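Local coordinates for alpha-actinin-like protein 1 (Schizosaccharomyces pombe, PDB 5BVR), which binds actin filaments through a tandem pair of calponin-homology domains, the part given here, and takes part in actin-ring formation and cytokinesis in fission yeast, at residues T15-F20 / P30-L35; N21-S26 / E50-E55; A118-E123 / E226-F231; R202-E207 / M221-E226. All blocks are in the same frame, centred on the assembly; numbering follows the deposited sequence.

Contact 1: residues T15-F20 / P30-L35; sequences TFTKWF and PSVFDL
Thr17, near the middle of helix 11-25, meets Val32 and Leu35 of the loop that follows the helix. From its CB two branches part. CG2, set anti to the backbone N (OG1 chi1 -62°), runs out to the carbonyl of Val32, with Thr17 CG2 3.4 Å from Val32 O, and packs against the methyl Val32 CG1. OG1 turns the other way and lies 3.3 Å from Leu35 CD1, the leucine sliding past the threonine in the opposite direction. The same hydroxyl has polar partners as well: it is hydrogen-bonded to Asn13 O, a turn earlier in the helix, and it accepts from a water, Thr17 OG1 to water 2.8 Å, which in turn accepts from Leu35 N at 2.9 Å. Threonine suits the place because one small side chain offers a methyl to the loop and a hydroxyl to the water bridge. The loop belongs to the first calponin-homology (CH) domain, where it joins helix 11-25 to helix 43-53 and turns its aliphatic residues into the helical core. Val32 CG2 lies over one face of the Phe20 ring, off toward the rim, in a CH-pi contact 4.1 Å from the ring centroid; the two side chains cross at about a right angle. Leu35 CD2 comes near the same ring more loosely, and Leu44 and Leu48 of helix 43-53 pack on Val32 and Phe20, respectively.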
loop_
_atom_site.group_PDB
_atom_site.type_symbol
_atom_site.label_atom_id
_atom_site.label_comp_id
_atom_site.label_asym_id
_atom_site.label_seq_id
_atom_site.Cartn_x
_atom_site.Cartn_y
_atom_site.Cartn_z
ATOM N N THR A 15 6.946 4.000 1.144
ATOM C CA THR A 15 5.858 3.282 0.496
ATOM C C THR A 15 4.509 3.731 1.027
ATOM O O THR A 15 3.558 3.970 0.255
ATOM C CB THR A 15 6.007 1.762 0.698
ATOM O OG1 THR A 15 7.247 1.322 0.127
ATOM C CG2 THR A 15 4.900 1.013 0.029
ATOM N N PHE A 16 4.412 3.837 2.342
ATOM C CA PHE A 16 3.183 4.310 2.973
ATOM C C PHE A 16 2.865 5.741 2.565
ATOM O O PHE A 16 1.697 6.069 2.395
ATOM C CB PHE A 16 3.259 4.207 4.504
ATOM C CG PHE A 16 3.137 2.788 5.053
ATOM C CD1 PHE A 16 3.163 1.650 4.226
ATOM C CD2 PHE A 16 3.026 2.589 6.433
ATOM C CE1 PHE A 16 3.067 0.369 4.769
ATOM C CE2 PHE A 16 2.935 1.299 6.973
ATOM C CZ PHE A 16 2.953 0.177 6.116
ATOM N N THR A 17 3.881 6.586 2.429
ATOM C CA THR A 17 3.668 7.962 1.970
ATOM C C THR A 17 3.110 7.950 0.557
ATOM O O THR A 17 2.145 8.649 0.254
ATOM C CB THR A 17 4.962 8.766 2.019
ATOM O OG1 THR A 17 5.410 8.830 3.370
ATOM C CG2 THR A 17 4.775 10.190 1.486
ATOM N N LYS A 18 3.693 7.139 -0.319
ATOM C CA LYS A 18 3.211 7.075 -1.692
ATOM C C LYS A 18 1.763 6.548 -1.738
ATOM O O LYS A 18 0.935 7.075 -2.503
ATOM C CB LYS A 18 4.158 6.220 -2.554
ATOM C CG LYS A 18 5.427 6.978 -2.952
ATOM C CD LYS A 18 6.446 6.123 -3.667
ATOM C CE LYS A 18 7.520 5.661 -2.698
ATOM N NZ LYS A 18 8.588 4.832 -3.317
ATOM N N TRP A 19 1.444 5.550 -0.909
ATOM C CA TRP A 19 0.090 5.013 -0.833
ATOM C C TRP A 19 -0.884 6.128 -0.394
ATOM O O TRP A 19 -1.918 6.342 -1.027
ATOM C CB TRP A 19 0.046 3.816 0.124
ATOM C CG TRP A 19 -1.341 3.329 0.334
ATOM C CD1 TRP A 19 -2.046 2.447 -0.454
ATOM C CD2 TRP A 19 -2.216 3.716 1.387
ATOM N NE1 TRP A 19 -3.298 2.246 0.086
ATOM C CE2 TRP A 19 -3.433 3.034 1.201
ATOM C CE3 TRP A 19 -2.091 4.569 2.480
ATOM C CZ2 TRP A 19 -4.502 3.174 2.079
ATOM C CZ3 TRP A 19 -3.144 4.704 3.344
ATOM C CH2 TRP A 19 -4.342 4.024 3.137
ATOM N N PHE A 20 -0.505 6.844 0.653
ATOM C CA PHE A 20 -1.312 7.938 1.217
ATOM C C PHE A 20 -1.591 8.941 0.094
ATOM O O PHE A 20 -2.737 9.377 -0.101
ATOM C CB PHE A 20 -0.532 8.555 2.392
ATOM C CG PHE A 20 -1.361 9.258 3.440
ATOM C CD1 PHE A 20 -2.193 10.314 3.122
ATOM C CD2 PHE A 20 -1.215 8.891 4.772
ATOM C CE1 PHE A 20 -2.896 10.959 4.112
ATOM C CE2 PHE A 20 -1.900 9.545 5.766
ATOM C CZ PHE A 20 -2.745 10.582 5.434
ATOM N N PRO A 30 -3.457 18.348 -1.199
ATOM C CA PRO A 30 -2.003 18.481 -1.056
ATOM C C PRO A 30 -1.392 17.169 -0.595
ATOM O O PRO A 30 -2.061 16.408 0.094
ATOM C CB PRO A 30 -1.838 19.558 0.021
ATOM C CG PRO A 30 -3.165 19.676 0.693
ATOM C CD PRO A 30 -4.188 19.276 -0.321
ATOM N N SER A 31 -0.149 16.917 -0.985
ATOM C CA SER A 31 0.527 15.672 -0.631
ATOM C C SER A 31 1.218 15.674 0.728
ATOM O O SER A 31 1.515 16.704 1.335
ATOM C CB SER A 31 1.564 15.322 -1.697
ATOM O OG SER A 31 0.962 15.148 -2.965
ATOM N N VAL A 32 1.469 14.458 1.189
ATOM C CA VAL A 32 2.331 14.206 2.316
ATOM C C VAL A 32 3.759 14.125 1.776
ATOM O O VAL A 32 4.010 13.408 0.807
ATOM C CB VAL A 32 1.986 12.852 2.970
ATOM C CG1 VAL A 32 2.997 12.484 4.073
ATOM C CG2 VAL A 32 0.564 12.889 3.524
ATOM N N PHE A 33 4.673 14.842 2.415
ATOM C CA PHE A 33 6.094 14.754 2.071
ATOM C C PHE A 33 6.900 14.162 3.217
ATOM O O PHE A 33 7.928 13.508 2.996
ATOM C CB PHE A 33 6.615 16.138 1.698
ATOM C CG PHE A 33 5.991 16.684 0.447
ATOM C CD1 PHE A 33 6.417 16.244 -0.790
ATOM C CD2 PHE A 33 4.962 17.606 0.508
ATOM C CE1 PHE A 33 5.849 16.730 -1.947
ATOM C CE2 PHE A 33 4.386 18.097 -0.654
ATOM C CZ PHE A 33 4.834 17.654 -1.878
ATOM N N ASP A 34 6.420 14.373 4.437
ATOM C CA ASP A 34 7.103 13.916 5.641
ATOM C C ASP A 34 6.082 13.522 6.692
ATOM O O ASP A 34 5.440 14.384 7.309
ATOM C CB ASP A 34 8.011 15.034 6.174
ATOM C CG ASP A 34 8.884 14.588 7.343
ATOM O OD1 ASP A 34 8.689 13.471 7.868
ATOM O OD2 ASP A 34 9.762 15.383 7.751
ATOM N N LEU A 35 5.918 12.216 6.887
ATOM C CA LEU A 35 4.938 11.721 7.846
ATOM C C LEU A 35 5.233 12.127 9.284
ATOM O O LEU A 35 4.352 12.014 10.131
ATOM C CB LEU A 35 4.826 10.199 7.750
ATOM C CG LEU A 35 4.035 9.687 6.545
ATOM C CD1 LEU A 35 4.222 8.179 6.424
ATOM C CD2 LEU A 35 2.564 10.041 6.675
HETATM O O HOH W 1 7.031 10.542 4.817
#

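Contact 2: residues N21-S26 / E50-E55; sequences NTKLSS and EIIGDE
Ile51 carries CG2 anti to its backbone N and an extended arm (chi1 -63°, chi2 168°) that brings CD1 to the backbone of helix 11-25, while the Lys23 chain bends at chi2 (-51°) and then runs straight. Ile51 CD1 reaches 3.4 Å from Lys23 O and also lies near Leu24 CA; its branch methyl CG2 rests against Ser26 OG at 3.8 Å. Lys23 O also accepts from Ser26 N and, in the carbonyl plane, from Ser26 OG in a notably short bond. Beside it, Ile52 CG2 touches the aliphatic chain of Lys23, closest at Lys23 CG, 3.8 Å, so that methylenes rather than the ammonium group do the packing. An alanine in place of Ile51 would probably open a gap beside Lys23 and Leu24, leaving the two helix ends less well joined. Isoleucine fits because its two arms cover backbone and side chains together. The C-terminal turns of helices 11-25 and 43-53 are here packed through aliphatic groups, in the all-helical fold of the first CH domain.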
loop_
_atom_site.group_PDB
_atom_site.type_symbol
_atom_site.label_atom_id
_atom_site.label_comp_id
_atom_site.label_asym_id
_atom_site.label_seq_id
_atom_site.Cartn_x
_atom_site.Cartn_y
_atom_site.Cartn_z
ATOM N N ASN A 21 -0.552 9.291 -0.654
ATOM C CA ASN A 21 -0.685 10.272 -1.726
ATOM C C ASN A 21 -1.523 9.813 -2.903
ATOM O O ASN A 21 -2.225 10.641 -3.499
ATOM C CB ASN A 21 0.671 10.780 -2.190
ATOM C CG ASN A 21 1.323 11.662 -1.168
ATOM O OD1 ASN A 21 0.656 12.237 -0.304
ATOM N ND2 ASN A 21 2.628 11.776 -1.244
ATOM N N THR A 22 -1.493 8.527 -3.253
ATOM C CA THR A 22 -2.411 8.056 -4.290
ATOM C C THR A 22 -3.873 8.318 -3.901
ATOM O O THR A 22 -4.714 8.593 -4.750
ATOM C CB THR A 22 -2.239 6.549 -4.634
ATOM O OG1 THR A 22 -2.645 5.731 -3.531
ATOM C CG2 THR A 22 -0.825 6.245 -5.027
ATOM N N LYS A 23 -4.182 8.230 -2.613
ATOM C CA LYS A 23 -5.531 8.493 -2.150
ATOM C C LYS A 23 -5.846 9.999 -2.172
ATOM O O LYS A 23 -6.856 10.439 -2.762
ATOM C CB LYS A 23 -5.731 7.918 -0.754
ATOM C CG LYS A 23 -5.501 6.421 -0.633
ATOM C CD LYS A 23 -6.258 5.598 -1.658
ATOM C CE LYS A 23 -5.951 4.123 -1.466
ATOM N NZ LYS A 23 -6.698 3.299 -2.451
ATOM N N LEU A 24 -4.977 10.790 -1.557
ATOM C CA LEU A 24 -5.157 12.238 -1.528
ATOM C C LEU A 24 -5.254 12.837 -2.932
ATOM O O LEU A 24 -6.074 13.729 -3.167
ATOM C CB LEU A 24 -4.007 12.903 -0.781
ATOM C CG LEU A 24 -3.910 12.649 0.721
ATOM C CD1 LEU A 24 -2.650 13.294 1.250
ATOM C CD2 LEU A 24 -5.130 13.200 1.438
ATOM N N SER A 25 -4.419 12.367 -3.856
ATOM C CA SER A 25 -4.411 12.908 -5.214
ATOM C C SER A 25 -5.705 12.610 -5.953
ATOM O O SER A 25 -6.048 13.303 -6.914
ATOM C CB SER A 25 -3.225 12.367 -6.003
ATOM O OG SER A 25 -2.012 12.829 -5.430
ATOM N N SER A 26 -6.437 11.599 -5.504
ATOM C CA SER A 26 -7.719 11.287 -6.125
ATOM C C SER A 26 -8.740 12.423 -5.928
ATOM O O SER A 26 -9.800 12.427 -6.555
ATOM C CB SER A 26 -8.269 9.953 -5.607
ATOM O OG SER A 26 -8.828 10.084 -4.318
ATOM N N GLU A 50 -11.970 9.957 4.870
ATOM C CA GLU A 50 -13.164 10.192 4.061
ATOM C C GLU A 50 -13.045 9.452 2.731
ATOM O O GLU A 50 -14.012 8.857 2.254
ATOM C CB GLU A 50 -13.368 11.687 3.829
ATOM C CG GLU A 50 -13.853 12.416 5.076
ATOM C CD GLU A 50 -14.152 13.883 4.849
ATOM O OE1 GLU A 50 -13.461 14.520 4.017
ATOM O OE2 GLU A 50 -15.080 14.401 5.518
ATOM N N ILE A 51 -11.845 9.470 2.164
ATOM C CA ILE A 51 -11.577 8.863 0.867
ATOM C C ILE A 51 -11.629 7.342 0.920
ATOM O O ILE A 51 -12.359 6.697 0.146
ATOM C CB ILE A 51 -10.214 9.336 0.310
ATOM C CG1 ILE A 51 -10.241 10.855 0.063
ATOM C CG2 ILE A 51 -9.855 8.592 -1.001
ATOM C CD1 ILE A 51 -8.893 11.472 -0.195
ATOM N N ILE A 52 -10.845 6.743 1.806
ATOM C CA ILE A 52 -10.769 5.286 1.846
ATOM C C ILE A 52 -11.986 4.663 2.527
ATOM O O ILE A 52 -12.320 3.501 2.261
ATOM C CB ILE A 52 -9.450 4.790 2.475
ATOM C CG1 ILE A 52 -9.358 5.160 3.969
ATOM C CG2 ILE A 52 -8.260 5.358 1.708
ATOM C CD1 ILE A 52 -8.057 4.762 4.663
ATOM N N GLY A 53 -12.633 5.426 3.397
ATOM C CA GLY A 53 -13.818 4.980 4.109
ATOM C C GLY A 53 -15.134 5.307 3.406
ATOM O O GLY A 53 -16.175 4.831 3.838
ATOM N N ASP A 54 -15.084 6.121 2.351
ATOM C CA ASP A 54 -16.291 6.512 1.598
ATOM C C ASP A 54 -17.328 7.108 2.537
ATOM O O ASP A 54 -18.510 6.758 2.515
ATOM C CB ASP A 54 -16.855 5.315 0.831
ATOM C CG ASP A 54 -18.020 5.689 -0.063
ATOM O OD1 ASP A 54 -18.074 6.847 -0.528
ATOM O OD2 ASP A 54 -18.885 4.814 -0.288
ATOM N N GLU A 55 -16.885 8.035 3.370
ATOM C CA GLU A 55 -17.797 8.706 4.287
ATOM C C GLU A 55 -17.436 10.163 4.484
ATOM O O GLU A 55 -16.288 10.557 4.373
ATOM C CB GLU A 55 -17.806 8.012 5.644
ATOM C CG GLU A 55 -18.383 6.626 5.625
ATOM C CD GLU A 55 -18.372 6.004 6.996
ATOM O OE1 GLU A 55 -19.034 6.566 7.897
ATOM O OE2 GLU A 55 -17.682 4.969 7.168
#

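Contact 3: residues A118-E123 / E226-F231; sequences ADINEE and EYFHAF
Ile120 lays its branch methyl over the Phe228 ring: CG2 stands 3.6 Å from the ring centroid and only 5° off the ring normal, a well-centred CH-pi contact. Its other arm runs along the same side, with Ile120 CG1 3.7 Å from Phe228 CD2, and continues to the neighbouring imidazole, where Ile120 CG1 is 3.7 Å from His229 NE2. Branched at CB, the isoleucine puts CG2 over the Phe228 face while CG1 also comes against His229. Phe228 CG is anti to its backbone N (chi1 175°), which carries the ring out from helix 217-234 to meet the isoleucine; an aromatic face suits this place because all six ring carbons lie close to the one methyl. Asn121 adds its carbonyl, O lying 3.7 Å from Phe228 CZ. At the outer margin, Asp119 OD1 comes to the edge of the imidazole near its plane, 3.5 Å from His229 CE1, and the carboxylate and ring planes are 24° apart. This is a contact with a ring carbon, whose C-H the carboxylate would probably polarise; the nitrogen NE2 is hydrogen-bonded to Thr116 O, at the end of helix 101-117, which fixes how the imidazole is turned. The segment 118-123 thus lies along helix 217-234 as the chain leaves helix 101-117 and enters the small hairpin of strands 121-122 and 125-126, with Trp134 and Leu131 of helix 127-138 also packed on Phe228.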
loop_
_atom_site.group_PDB
_atom_site.type_symbol
_atom_site.label_atom_id
_atom_site.label_comp_id
_atom_site.label_asym_id
_atom_site.label_seq_id
_atom_site.Cartn_x
_atom_site.Cartn_y
_atom_site.Cartn_z
ATOM N N ALA A 118 -8.330 -5.989 3.582
ATOM C CA ALA A 118 -9.339 -6.820 4.235
ATOM C C ALA A 118 -10.397 -7.388 3.278
ATOM O O ALA A 118 -10.843 -8.514 3.470
ATOM C CB ALA A 118 -10.015 -6.039 5.346
ATOM N N ASP A 119 -10.786 -6.618 2.263
ATOM C CA ASP A 119 -11.863 -7.042 1.356
ATOM C C ASP A 119 -11.370 -7.951 0.228
ATOM O O ASP A 119 -12.172 -8.474 -0.553
ATOM C CB ASP A 119 -12.564 -5.829 0.740
ATOM C CG ASP A 119 -11.804 -5.266 -0.434
ATOM O OD1 ASP A 119 -10.840 -4.507 -0.203
ATOM O OD2 ASP A 119 -12.158 -5.594 -1.589
ATOM N N ILE A 120 -10.057 -8.125 0.118
ATOM C CA ILE A 120 -9.507 -9.053 -0.877
ATOM C C ILE A 120 -10.027 -10.446 -0.563
ATOM O O ILE A 120 -10.015 -10.873 0.573
ATOM C CB ILE A 120 -7.969 -8.995 -0.889
ATOM C CG1 ILE A 120 -7.503 -7.606 -1.319
ATOM C CG2 ILE A 120 -7.384 -10.083 -1.789
ATOM C CD1 ILE A 120 -6.031 -7.383 -1.321
ATOM N N ASN A 121 -10.510 -11.155 -1.584
ATOM C CA ASN A 121 -11.101 -12.482 -1.404
ATOM C C ASN A 121 -10.645 -13.392 -2.541
ATOM O O ASN A 121 -10.686 -12.993 -3.707
ATOM C CB ASN A 121 -12.635 -12.380 -1.381
ATOM C CG ASN A 121 -13.315 -13.661 -0.903
ATOM O OD1 ASN A 121 -13.045 -14.753 -1.405
ATOM N ND2 ASN A 121 -14.211 -13.526 0.074
ATOM N N GLU A 122 -10.191 -14.594 -2.200
ATOM C CA GLU A 122 -9.884 -15.624 -3.193
ATOM C C GLU A 122 -10.256 -16.962 -2.580
ATOM O O GLU A 122 -9.783 -17.304 -1.509
ATOM C CB GLU A 122 -8.380 -15.592 -3.562
ATOM C CG GLU A 122 -7.883 -16.771 -4.398
ATOM C CD GLU A 122 -8.319 -16.721 -5.844
ATOM O OE1 GLU A 122 -8.813 -15.669 -6.298
ATOM O OE2 GLU A 122 -8.179 -17.761 -6.537
ATOM N N GLU A 123 -11.135 -17.721 -3.257
ATOM C CA GLU A 123 -11.537 -19.065 -2.808
ATOM C C GLU A 123 -12.041 -19.058 -1.361
ATOM O O GLU A 123 -11.905 -20.045 -0.646
ATOM C CB GLU A 123 -10.413 -20.093 -3.002
ATOM C CG GLU A 123 -10.053 -20.339 -4.470
ATOM C CD GLU A 123 -9.061 -21.461 -4.677
ATOM O OE1 GLU A 123 -8.622 -22.084 -3.688
ATOM O OE2 GLU A 123 -8.727 -21.730 -5.845
ATOM N N GLU A 226 -2.288 -3.689 -4.994
ATOM C CA GLU A 226 -2.678 -2.876 -6.162
ATOM C C GLU A 226 -2.893 -3.763 -7.383
ATOM O O GLU A 226 -3.778 -3.491 -8.200
ATOM C CB GLU A 226 -1.655 -1.789 -6.517
ATOM C CG GLU A 226 -1.438 -0.734 -5.428
ATOM C CD GLU A 226 -2.530 0.306 -5.332
ATOM O OE1 GLU A 226 -3.380 0.371 -6.239
ATOM O OE2 GLU A 226 -2.522 1.070 -4.343
ATOM N N TYR A 227 -2.078 -4.802 -7.528
ATOM C CA TYR A 227 -2.250 -5.756 -8.611
ATOM C C TYR A 227 -3.584 -6.486 -8.494
ATOM O O TYR A 227 -4.331 -6.601 -9.464
ATOM C CB TYR A 227 -1.117 -6.788 -8.643
ATOM C CG TYR A 227 0.207 -6.257 -9.166
ATOM C CD1 TYR A 227 0.898 -5.265 -8.486
ATOM C CD2 TYR A 227 0.786 -6.778 -10.305
ATOM C CE1 TYR A 227 2.108 -4.782 -8.971
ATOM C CE2 TYR A 227 1.977 -6.305 -10.789
ATOM C CZ TYR A 227 2.645 -5.322 -10.113
ATOM O OH TYR A 227 3.833 -4.878 -10.629
ATOM N N PHE A 228 -3.897 -6.996 -7.322
ATOM C CA PHE A 228 -5.166 -7.674 -7.114
ATOM C C PHE A 228 -6.341 -6.779 -7.510
ATOM O O PHE A 228 -7.253 -7.191 -8.252
ATOM C CB PHE A 228 -5.351 -8.075 -5.653
ATOM C CG PHE A 228 -6.698 -8.673 -5.385
ATOM C CD1 PHE A 228 -6.920 -10.026 -5.620
ATOM C CD2 PHE A 228 -7.775 -7.880 -4.996
ATOM C CE1 PHE A 228 -8.180 -10.585 -5.425
ATOM C CE2 PHE A 228 -9.029 -8.444 -4.792
ATOM C CZ PHE A 228 -9.221 -9.806 -5.015
ATOM N N HIS A 229 -6.364 -5.556 -6.999
ATOM C CA HIS A 229 -7.527 -4.706 -7.263
ATOM C C HIS A 229 -7.580 -4.277 -8.726
ATOM O O HIS A 229 -8.664 -4.291 -9.355
ATOM C CB HIS A 229 -7.555 -3.484 -6.357
ATOM C CG HIS A 229 -7.851 -3.800 -4.925
ATOM N ND1 HIS A 229 -9.083 -4.261 -4.502
ATOM C CD2 HIS A 229 -7.060 -3.774 -3.826
ATOM C CE1 HIS A 229 -9.045 -4.464 -3.195
ATOM N NE2 HIS A 229 -7.831 -4.173 -2.763
ATOM N N ALA A 230 -6.444 -3.916 -9.309
ATOM C CA ALA A 230 -6.465 -3.472 -10.698
ATOM C C ALA A 230 -6.815 -4.613 -11.635
ATOM O O ALA A 230 -7.669 -4.459 -12.513
ATOM C CB ALA A 230 -5.127 -2.844 -11.086
ATOM N N PHE A 231 -6.152 -5.758 -11.458
ATOM C CA PHE A 231 -6.399 -6.884 -12.346
ATOM C C PHE A 231 -7.865 -7.299 -12.239
ATOM O O PHE A 231 -8.526 -7.557 -13.250
ATOM C CB PHE A 231 -5.509 -8.089 -12.009
ATOM C CG PHE A 231 -4.062 -7.935 -12.380
ATOM C CD1 PHE A 231 -3.534 -6.761 -12.878
ATOM C CD2 PHE A 231 -3.234 -9.034 -12.254
ATOM C CE1 PHE A 231 -2.183 -6.682 -13.223
ATOM C CE2 PHE A 231 -1.893 -8.961 -12.608
ATOM C CZ PHE A 231 -1.376 -7.778 -13.091
#

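Contact 4: residues R202-E207 / M221-E226; sequences RLIEVE and MTYVAE
Thr222 meets Leu203 through its methyl, CG2 lying 3.8 Å from Leu203 CD1 with the two side chains crossing at about a right angle; its hydroxyl turns back to bond Arg218 O in the preceding turn. One residue on, Tyr223 takes the larger share. Its CG is anti to the backbone N (chi1 180°), which extends the ring to Leu203 and Ile204, both on one side of its plane. Ile204 CG1 lies over that face, in a CH-pi contact 4.1 Å from the Tyr223 ring centroid, and Ile204 CD1 closes to 3.5 Å from Tyr223 CD2. On the CD1 side of the ring, Leu203 CB comes to 4.0 Å from Tyr223 CD1. The phenol end has its own partner, Tyr223 OH being hydrogen-bonded to Tyr227 OH, so tyrosine supplies both an apolar ring and a hydroxyl that is satisfied inside the domain. A leucine in place of Tyr223 would probably leave Ile204 without its aromatic face and the Tyr227 hydroxyl without this mate. Further along, the bent Glu226 chain brings OE2 to 3.7 Å from Leu203 CD1, a van der Waals contact. Phe191 of helix 183-198 packs edge-to-face on Tyr223, while Leu203 packs on Thr22 and Thr222 on Trp19, both of helix 11-25. The loop laid against the last long helix is part of the hydrophobic core of the second CH domain, beside its junction with the first.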
loop_
_atom_site.group_PDB
_atom_site.type_symbol
_atom_site.label_atom_id
_atom_site.label_comp_id
_atom_site.label_asym_id
_atom_site.label_seq_id
_atom_site.Cartn_x
_atom_site.Cartn_y
_atom_site.Cartn_z
ATOM N N ARG A 202 3.374 3.223 -8.734
ATOM C CA ARG A 202 4.684 2.727 -8.352
ATOM C C ARG A 202 4.947 3.012 -6.878
ATOM O O ARG A 202 5.621 3.995 -6.541
ATOM C CB ARG A 202 5.738 3.405 -9.211
ATOM C CG ARG A 202 7.158 2.979 -8.926
ATOM C CD ARG A 202 8.116 3.842 -9.708
ATOM N NE ARG A 202 7.935 3.604 -11.132
ATOM C CZ ARG A 202 8.604 2.691 -11.827
ATOM N NH1 ARG A 202 9.526 1.935 -11.247
ATOM N NH2 ARG A 202 8.355 2.543 -13.115
ATOM N N LEU A 203 4.423 2.170 -6.002
ATOM C CA LEU A 203 4.533 2.406 -4.571
ATOM C C LEU A 203 5.892 2.044 -3.983
ATOM O O LEU A 203 6.187 2.486 -2.877
ATOM C CB LEU A 203 3.443 1.646 -3.800
ATOM C CG LEU A 203 2.008 2.005 -4.201
ATOM C CD1 LEU A 203 1.033 1.312 -3.268
ATOM C CD2 LEU A 203 1.723 3.525 -4.193
ATOM N N ILE A 204 6.666 1.203 -4.679
ATOM C CA ILE A 204 7.985 0.780 -4.208
ATOM C C ILE A 204 9.010 0.959 -5.309
ATOM O O ILE A 204 8.702 0.838 -6.486
ATOM C CB ILE A 204 7.987 -0.674 -3.693
ATOM C CG1 ILE A 204 7.571 -1.660 -4.784
ATOM C CG2 ILE A 204 7.103 -0.799 -2.498
ATOM C CD1 ILE A 204 7.588 -3.113 -4.328
ATOM N N GLU A 205 10.235 1.273 -4.909
ATOM C CA GLU A 205 11.319 1.428 -5.859
ATOM C C GLU A 205 11.933 0.055 -6.107
ATOM O O GLU A 205 11.881 -0.838 -5.240
ATOM C CB GLU A 205 12.401 2.352 -5.302
ATOM C CG GLU A 205 11.915 3.699 -4.759
ATOM C CD GLU A 205 11.613 4.691 -5.847
ATOM O OE1 GLU A 205 11.664 4.307 -7.035
ATOM O OE2 GLU A 205 11.333 5.866 -5.509
ATOM N N VAL A 206 12.502 -0.118 -7.292
ATOM C CA VAL A 206 13.167 -1.367 -7.609
ATOM C C VAL A 206 14.193 -1.723 -6.517
ATOM O O VAL A 206 14.237 -2.873 -6.041
ATOM C CB VAL A 206 13.837 -1.280 -8.997
ATOM C CG1 VAL A 206 14.807 -2.440 -9.226
ATOM C CG2 VAL A 206 12.753 -1.223 -10.078
ATOM N N GLU A 207 15.007 -0.750 -6.106
ATOM C CA GLU A 207 16.059 -1.017 -5.133
ATOM C C GLU A 207 15.508 -1.369 -3.756
ATOM O O GLU A 207 16.228 -1.889 -2.904
ATOM C CB GLU A 207 17.069 0.139 -5.088
ATOM C CG GLU A 207 16.491 1.500 -4.718
ATOM C CD GLU A 207 15.984 2.321 -5.914
ATOM O OE1 GLU A 207 15.647 1.745 -6.977
ATOM O OE2 GLU A 207 15.926 3.569 -5.783
ATOM N N MET A 221 3.266 -6.070 0.532
ATOM C CA MET A 221 1.835 -6.334 0.559
ATOM C C MET A 221 1.028 -5.157 0.019
ATOM O O MET A 221 0.068 -5.342 -0.723
ATOM C CB MET A 221 1.372 -6.618 1.962
ATOM C CG MET A 221 1.829 -7.965 2.518
ATOM S SD MET A 221 1.290 -8.253 4.215
ATOM C CE MET A 221 -0.468 -8.205 3.896
ATOM N N THR A 222 1.397 -3.961 0.425
ATOM C CA THR A 222 0.682 -2.768 -0.019
ATOM C C THR A 222 0.706 -2.666 -1.544
ATOM O O THR A 222 -0.323 -2.348 -2.171
ATOM C CB THR A 222 1.279 -1.492 0.604
ATOM O OG1 THR A 222 1.211 -1.599 2.029
ATOM C CG2 THR A 222 0.514 -0.234 0.182
ATOM N N TYR A 223 1.873 -2.897 -2.147
ATOM C CA TYR A 223 2.050 -2.785 -3.579
ATOM C C TYR A 223 1.345 -3.953 -4.323
ATOM O O TYR A 223 0.609 -3.727 -5.295
ATOM C CB TYR A 223 3.547 -2.702 -3.928
ATOM C CG TYR A 223 3.815 -2.584 -5.408
ATOM C CD1 TYR A 223 3.316 -1.534 -6.162
ATOM C CD2 TYR A 223 4.598 -3.510 -6.052
ATOM C CE1 TYR A 223 3.562 -1.449 -7.537
ATOM C CE2 TYR A 223 4.850 -3.429 -7.420
ATOM C CZ TYR A 223 4.346 -2.406 -8.151
ATOM O OH TYR A 223 4.577 -2.335 -9.504
ATOM N N VAL A 224 1.526 -5.178 -3.846
ATOM C CA VAL A 224 0.922 -6.334 -4.493
ATOM C C VAL A 224 -0.607 -6.215 -4.445
ATOM O O VAL A 224 -1.295 -6.613 -5.400
ATOM C CB VAL A 224 1.395 -7.629 -3.836
ATOM C CG1 VAL A 224 0.562 -8.823 -4.316
ATOM C CG2 VAL A 224 2.866 -7.851 -4.138
ATOM N N ALA A 225 -1.169 -5.654 -3.373
ATOM C CA ALA A 225 -2.624 -5.445 -3.307
ATOM C C ALA A 225 -3.119 -4.599 -4.486
ATOM O O ALA A 225 -4.276 -4.766 -4.946
ATOM C CB ALA A 225 -3.026 -4.772 -1.990
ATOM N N GLU A 226 -2.288 -3.689 -4.994
ATOM C CA GLU A 226 -2.678 -2.876 -6.162
ATOM C C GLU A 226 -2.893 -3.763 -7.383
ATOM O O GLU A 226 -3.778 -3.491 -8.200
ATOM C CB GLU A 226 -1.655 -1.789 -6.517
ATOM C CG GLU A 226 -1.438 -0.734 -5.428
ATOM C CD GLU A 226 -2.530 0.306 -5.332
ATOM O OE1 GLU A 226 -3.380 0.371 -6.239
ATOM O OE2 GLU A 226 -2.522 1.070 -4.343
#

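In the fold
Contacts 1 and 4 are buried, contacts 2 and 3 lie at the surface. Contacts 1 and 2 share helix 11-25 within the first CH domain and join directly, Asn21 OD1 lying 2.8 Å from Val32 N in a probable hydrogen bond. Contacts 3 and 4 share helix 217-234 and Glu226, contact 4 nested within the chain loop that contact 3 closes. The two domains meet, among other places, where contacts 1 and 4 touch, Thr15 OG1 being 3.4 Å from Ile204 CG2. Aliphatic groups on aromatic faces recur in contacts 1, 3 and 4, with a bridging water in contact 1 and a carboxylate at the histidine edge in contact 3, whereas contact 2 sets isoleucine methyls against a backbone carbonyl and lysine methylenes.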